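Local coordinates for plasmin and fibronectin-binding protein A (Streptococcus pneumoniae, PDB 4MR0) that acts as a fibronectin-dependent adhesin and invasin on the pneumococcal surface, binding human fibronectin, plasmin, plasminogen and serum albumin, at residues A[210-224]-A[250-264]. Numbering follows the deposited sequence.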
loop_
_atom_site.group_PDB
_atom_site.type_symbol
_atom_site.label_atom_id
_atom_site.label_comp_id
_atom_site.label_asym_id
_atom_site.label_seq_id
_atom_site.Cartn_x
_atom_site.Cartn_y
_atom_site.Cartn_z
ATOM N N PRO A 210 8.442 -20.322 -11.530
ATOM C CA PRO A 210 7.204 -19.609 -11.850
ATOM C C PRO A 210 5.949 -20.437 -11.568
ATOM O O PRO A 210 5.941 -21.654 -11.748
ATOM C CB PRO A 210 7.367 -19.286 -13.339
ATOM C CG PRO A 210 8.187 -20.434 -13.837
ATOM C CD PRO A 210 9.227 -20.586 -12.750
ATOM N N THR A 211 4.899 -19.764 -11.108
ATOM C CA THR A 211 3.624 -20.408 -10.827
ATOM C C THR A 211 2.581 -19.529 -11.494
ATOM O O THR A 211 2.869 -18.382 -11.856
ATOM C CB THR A 211 3.318 -20.487 -9.317
ATOM O OG1 THR A 211 3.441 -19.184 -8.730
ATOM C CG2 THR A 211 4.265 -21.464 -8.630
ATOM N N GLU A 212 1.373 -20.045 -11.666
ATOM C CA GLU A 212 0.355 -19.251 -12.327
ATOM C C GLU A 212 -1.049 -19.816 -12.186
ATOM O O GLU A 212 -1.242 -20.975 -11.807
ATOM C CB GLU A 212 0.688 -19.124 -13.817
ATOM C CG GLU A 212 0.502 -20.414 -14.597
ATOM C CD GLU A 212 0.874 -20.267 -16.061
ATOM O OE1 GLU A 212 2.064 -20.445 -16.402
ATOM O OE2 GLU A 212 -0.025 -19.957 -16.875
ATOM N N ASP A 213 -2.022 -18.965 -12.497
ATOM C CA ASP A 213 -3.427 -19.334 -12.459
ATOM C C ASP A 213 -3.844 -19.833 -11.079
ATOM O O ASP A 213 -4.222 -20.994 -10.905
ATOM C CB ASP A 213 -3.686 -20.397 -13.530
ATOM C CG ASP A 213 -5.152 -20.720 -13.688
ATOM O OD1 ASP A 213 -5.990 -19.800 -13.525
ATOM O OD2 ASP A 213 -5.459 -21.893 -13.991
ATOM N N ILE A 214 -3.755 -18.942 -10.098
ATOM C CA ILE A 214 -4.121 -19.269 -8.726
ATOM C C ILE A 214 -5.187 -18.280 -8.267
ATOM O O ILE A 214 -5.054 -17.078 -8.489
ATOM C CB ILE A 214 -2.899 -19.143 -7.781
ATOM C CG1 ILE A 214 -1.800 -20.116 -8.216
ATOM C CG2 ILE A 214 -3.311 -19.435 -6.346
ATOM C CD1 ILE A 214 -0.469 -19.889 -7.528
ATOM N N SER A 215 -6.250 -18.778 -7.643
ATOM C CA SER A 215 -7.290 -17.888 -7.151
ATOM C C SER A 215 -7.673 -18.287 -5.733
ATOM O O SER A 215 -7.594 -19.460 -5.357
ATOM C CB SER A 215 -8.523 -17.907 -8.070
ATOM O OG SER A 215 -9.136 -19.183 -8.119
ATOM N N TYR A 216 -8.044 -17.285 -4.943
ATOM C CA TYR A 216 -8.444 -17.471 -3.555
ATOM C C TYR A 216 -9.629 -16.535 -3.312
ATOM O O TYR A 216 -9.513 -15.329 -3.512
ATOM C CB TYR A 216 -7.275 -17.108 -2.639
ATOM C CG TYR A 216 -7.491 -17.416 -1.176
ATOM C CD1 TYR A 216 -8.316 -16.613 -0.388
ATOM C CD2 TYR A 216 -6.864 -18.510 -0.575
ATOM C CE1 TYR A 216 -8.508 -16.888 0.966
ATOM C CE2 TYR A 216 -7.054 -18.794 0.776
ATOM C CZ TYR A 216 -7.874 -17.981 1.538
ATOM O OH TYR A 216 -8.070 -18.260 2.870
ATOM N N SER A 217 -10.764 -17.080 -2.878
ATOM C CA SER A 217 -11.938 -16.243 -2.667
ATOM C C SER A 217 -12.759 -16.617 -1.440
ATOM O O SER A 217 -12.955 -17.796 -1.153
ATOM C CB SER A 217 -12.862 -16.321 -3.889
ATOM O OG SER A 217 -12.125 -16.417 -5.096
ATOM N N GLY A 218 -13.246 -15.600 -0.739
ATOM C CA GLY A 218 -14.098 -15.824 0.417
ATOM C C GLY A 218 -13.476 -16.058 1.777
ATOM O O GLY A 218 -12.267 -16.273 1.915
ATOM N N GLY A 219 -14.331 -15.998 2.794
ATOM C CA GLY A 219 -13.895 -16.233 4.155
ATOM C C GLY A 219 -13.071 -15.152 4.827
ATOM O O GLY A 219 -13.017 -13.990 4.407
ATOM N N THR A 220 -12.406 -15.569 5.894
ATOM C CA THR A 220 -11.574 -14.691 6.688
ATOM C C THR A 220 -10.236 -15.369 6.914
ATOM O O THR A 220 -10.152 -16.603 6.926
ATOM C CB THR A 220 -12.219 -14.444 8.077
ATOM O OG1 THR A 220 -13.479 -13.779 7.915
ATOM C CG2 THR A 220 -11.304 -13.611 8.964
ATOM N N ILE A 221 -9.192 -14.563 7.053
ATOM C CA ILE A 221 -7.870 -15.083 7.368
ATOM C C ILE A 221 -7.493 -14.300 8.614
ATOM O O ILE A 221 -7.288 -13.096 8.547
ATOM C CB ILE A 221 -6.823 -14.806 6.266
ATOM C CG1 ILE A 221 -7.183 -15.573 4.994
ATOM C CG2 ILE A 221 -5.439 -15.234 6.750
ATOM C CD1 ILE A 221 -6.202 -15.344 3.827
ATOM N N ASP A 222 -7.466 -14.981 9.756
ATOM C CA ASP A 222 -7.113 -14.349 11.019
ATOM C C ASP A 222 -5.601 -14.465 11.139
ATOM O O ASP A 222 -5.071 -15.522 11.464
ATOM C CB ASP A 222 -7.780 -15.094 12.179
ATOM C CG ASP A 222 -7.642 -14.368 13.506
ATOM O OD1 ASP A 222 -6.691 -13.580 13.658
ATOM O OD2 ASP A 222 -8.482 -14.599 14.405
ATOM N N MET A 223 -4.898 -13.379 10.880
ATOM C CA MET A 223 -3.454 -13.425 10.957
ATOM C C MET A 223 -2.991 -13.559 12.412
ATOM O O MET A 223 -1.796 -13.681 12.693
ATOM C CB MET A 223 -2.884 -12.198 10.257
ATOM C CG MET A 223 -3.243 -12.176 8.768
ATOM S SD MET A 223 -2.674 -10.709 7.824
ATOM C CE MET A 223 -4.118 -9.540 8.290
ATOM N N ASN A 224 -3.972 -13.527 13.319
ATOM C CA ASN A 224 -3.778 -13.754 14.753
ATOM C C ASN A 224 -2.683 -12.936 15.438
ATOM O O ASN A 224 -1.977 -13.445 16.313
ATOM C CB ASN A 224 -3.503 -15.256 14.920
ATOM C CG ASN A 224 -3.931 -15.810 16.271
ATOM O OD1 ASN A 224 -4.714 -15.196 16.999
ATOM N ND2 ASN A 224 -3.429 -17.001 16.598
ATOM N N ASN A 250 7.141 -14.477 -7.838
ATOM C CA ASN A 250 7.378 -15.077 -9.146
ATOM C C ASN A 250 6.110 -15.755 -9.658
ATOM O O ASN A 250 6.173 -16.794 -10.319
ATOM C CB ASN A 250 8.519 -16.108 -9.055
ATOM C CG ASN A 250 9.228 -16.327 -10.392
ATOM O OD1 ASN A 250 9.997 -17.288 -10.559
ATOM N ND2 ASN A 250 8.982 -15.438 -11.342
ATOM N N SER A 251 4.959 -15.155 -9.373
ATOM C CA SER A 251 3.694 -15.737 -9.801
ATOM C C SER A 251 3.035 -14.975 -10.951
ATOM O O SER A 251 3.422 -13.846 -11.276
ATOM C CB SER A 251 2.738 -15.818 -8.608
ATOM O OG SER A 251 1.828 -16.892 -8.762
ATOM N N ASN A 252 2.029 -15.604 -11.556
ATOM C CA ASN A 252 1.308 -15.025 -12.688
ATOM C C ASN A 252 -0.189 -15.306 -12.583
ATOM O O ASN A 252 -0.591 -16.415 -12.233
ATOM C CB ASN A 252 1.820 -15.645 -13.987
ATOM C CG ASN A 252 3.318 -15.510 -14.155
ATOM O OD1 ASN A 252 3.815 -14.452 -14.552
ATOM N ND2 ASN A 252 4.055 -16.585 -13.845
ATOM N N ASN A 253 -1.008 -14.307 -12.896
ATOM C CA ASN A 253 -2.456 -14.470 -12.864
ATOM C C ASN A 253 -2.938 -14.996 -11.522
ATOM O O ASN A 253 -3.406 -16.130 -11.409
ATOM C CB ASN A 253 -2.893 -15.414 -13.990
ATOM C CG ASN A 253 -2.644 -14.828 -15.366
ATOM O OD1 ASN A 253 -2.027 -15.459 -16.226
ATOM N ND2 ASN A 253 -3.133 -13.614 -15.582
ATOM N N VAL A 254 -2.810 -14.161 -10.501
ATOM C CA VAL A 254 -3.241 -14.518 -9.156
ATOM C C VAL A 254 -4.408 -13.615 -8.801
ATOM O O VAL A 254 -4.335 -12.397 -8.986
ATOM C CB VAL A 254 -2.108 -14.304 -8.132
ATOM C CG1 VAL A 254 -2.584 -14.679 -6.734
ATOM C CG2 VAL A 254 -0.895 -15.143 -8.523
ATOM N N THR A 255 -5.483 -14.210 -8.297
ATOM C CA THR A 255 -6.669 -13.441 -7.931
ATOM C C THR A 255 -7.088 -13.699 -6.492
ATOM O O THR A 255 -7.334 -14.841 -6.115
ATOM C CB THR A 255 -7.868 -13.795 -8.841
ATOM O OG1 THR A 255 -7.540 -13.489 -10.200
ATOM C CG2 THR A 255 -9.108 -12.992 -8.437
ATOM N N ILE A 256 -7.150 -12.637 -5.692
ATOM C CA ILE A 256 -7.574 -12.744 -4.297
ATOM C C ILE A 256 -8.789 -11.830 -4.177
ATOM O O ILE A 256 -8.696 -10.638 -4.455
ATOM C CB ILE A 256 -6.480 -12.248 -3.319
ATOM C CG1 ILE A 256 -5.270 -13.191 -3.359
ATOM C CG2 ILE A 256 -7.044 -12.162 -1.910
ATOM C CD1 ILE A 256 -4.108 -12.733 -2.497
ATOM N N LYS A 257 -9.925 -12.378 -3.772
ATOM C CA LYS A 257 -11.110 -11.551 -3.660
ATOM C C LYS A 257 -12.072 -11.938 -2.558
ATOM O O LYS A 257 -12.167 -13.097 -2.165
ATOM C CB LYS A 257 -11.841 -11.523 -4.999
ATOM C CG LYS A 257 -12.149 -12.885 -5.576
ATOM C CD LYS A 257 -12.534 -12.760 -7.050
ATOM C CE LYS A 257 -13.720 -11.825 -7.247
ATOM N NZ LYS A 257 -14.032 -11.609 -8.692
ATOM N N ASN A 258 -12.787 -10.930 -2.076
ATOM C CA ASN A 258 -13.769 -11.079 -1.014
ATOM C C ASN A 258 -13.211 -11.817 0.194
ATOM O O ASN A 258 -13.793 -12.792 0.680
ATOM C CB ASN A 258 -15.018 -11.788 -1.542
ATOM C CG ASN A 258 -16.184 -11.708 -0.568
ATOM O OD1 ASN A 258 -16.329 -10.731 0.161
ATOM N ND2 ASN A 258 -17.026 -12.733 -0.567
ATOM N N VAL A 259 -12.074 -11.339 0.681
ATOM C CA VAL A 259 -11.443 -11.934 1.847
ATOM C C VAL A 259 -11.316 -10.883 2.943
ATOM O O VAL A 259 -11.007 -9.727 2.668
ATOM C CB VAL A 259 -10.024 -12.455 1.538
ATOM C CG1 VAL A 259 -9.429 -13.077 2.799
ATOM C CG2 VAL A 259 -10.061 -13.465 0.393
ATOM N N THR A 260 -11.566 -11.289 4.184
ATOM C CA THR A 260 -11.434 -10.379 5.311
ATOM C C THR A 260 -10.126 -10.739 6.016
ATOM O O THR A 260 -9.997 -11.833 6.551
ATOM C CB THR A 260 -12.617 -10.540 6.299
ATOM O OG1 THR A 260 -13.834 -10.181 5.639
ATOM C CG2 THR A 260 -12.432 -9.640 7.516
ATOM N N PHE A 261 -9.160 -9.826 5.997
ATOM C CA PHE A 261 -7.863 -10.049 6.638
ATOM C C PHE A 261 -7.845 -9.362 7.994
ATOM O O PHE A 261 -8.047 -8.152 8.080
ATOM C CB PHE A 261 -6.735 -9.472 5.787
ATOM C CG PHE A 261 -6.655 -10.055 4.413
ATOM C CD1 PHE A 261 -7.487 -9.593 3.395
ATOM C CD2 PHE A 261 -5.715 -11.041 4.125
ATOM C CE1 PHE A 261 -7.385 -10.106 2.109
ATOM C CE2 PHE A 261 -5.602 -11.566 2.845
ATOM C CZ PHE A 261 -6.439 -11.091 1.828
ATOM N N LYS A 262 -7.570 -10.122 9.049
ATOM C CA LYS A 262 -7.570 -9.551 10.388
ATOM C C LYS A 262 -6.290 -9.639 11.200
ATOM O O LYS A 262 -5.583 -10.650 11.188
ATOM C CB LYS A 262 -8.664 -10.202 11.238
ATOM C CG LYS A 262 -10.081 -10.065 10.730
ATOM C CD LYS A 262 -11.036 -10.709 11.732
ATOM C CE LYS A 262 -12.486 -10.611 11.279
ATOM N NZ LYS A 262 -13.403 -11.186 12.307
ATOM N N ASP A 263 -6.032 -8.561 11.928
ATOM C CA ASP A 263 -4.928 -8.464 12.871
ATOM C C ASP A 263 -3.537 -8.950 12.503
ATOM O O ASP A 263 -3.045 -9.946 13.038
ATOM C CB ASP A 263 -5.367 -9.140 14.172
ATOM C CG ASP A 263 -6.733 -8.666 14.627
ATOM O OD1 ASP A 263 -6.912 -7.435 14.742
ATOM O OD2 ASP A 263 -7.626 -9.512 14.857
ATOM N N SER A 264 -2.895 -8.220 11.606
ATOM C CA SER A 264 -1.541 -8.538 11.199
ATOM C C SER A 264 -0.635 -8.104 12.353
ATOM O O SER A 264 -0.850 -7.048 12.942
ATOM C CB SER A 264 -1.195 -7.739 9.940
ATOM O OG SER A 264 0.190 -7.801 9.666
HETATM O O HOH W 1 -2.072 -18.416 -16.017
HETATM O O HOH W 2 -15.001 -12.620 3.010
HETATM O O HOH W 3 -7.230 -11.936 15.706
#
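Val-259 fits into the bend between Tyr-216 and Ile-221, spreading its two methyls to fill hollows on both sides of a corner. CG2 meets the Tyr-216 ring at its edge, in the ring plane, 3.7 Å from CD1, while CG1, anti to the backbone N (chi1 -179°), reaches Ile-221 CG1 at 4.0 Å and also sits over one face of the Phe-261 ring, offset toward the rim. Ile-221 lies alongside Phe-261, pointing the same way, with CD1 3.9 Å from the ring atom CE2; Phe-246 of strand 243-252 touches both. Farther along, Met-223 bends at chi3 (-83°) and brings its CE methyl against the neighbouring coil, 3.6 Å from Phe-261 CB and close to Ser-264 CB. At the other end, Ile-214 and Val-254 point inward from paired positions, and beyond the corner at Asn-253 the hydroxyls Thr-211 OG1 and Ser-251 OG, a polar exception on this face, share a hydrogen bond of 2.8 Å. Outside, the bumps are slighter: Thr-220 CG2 rests against the extended Lys-262 chain, 4.0 Å from CE, and Ser-217 OG lies against Lys-257 CG. Backbone bonds hold the strands 211-217 and 254-257 in parallel register, their axes only 5° apart; 220-222 and 260-264 also pair in parallel. Where they turn between these faces, Gly-218 and Gly-219 follow the bend with positive phi, and one water donates to both Gly-219 O and Asn-258 O, bridging the corner. Residues at matched positions stack from one turn to the next, several alike (Thr-220 on Thr-260, Ile-214 beside Val-254), mainly apolar inside and mainly polar outside, as is typical of successive coils of a right-handed parallel beta-helix of the pectate lyase-like kind; residues 251-264 belong to the first PbH1 repeat.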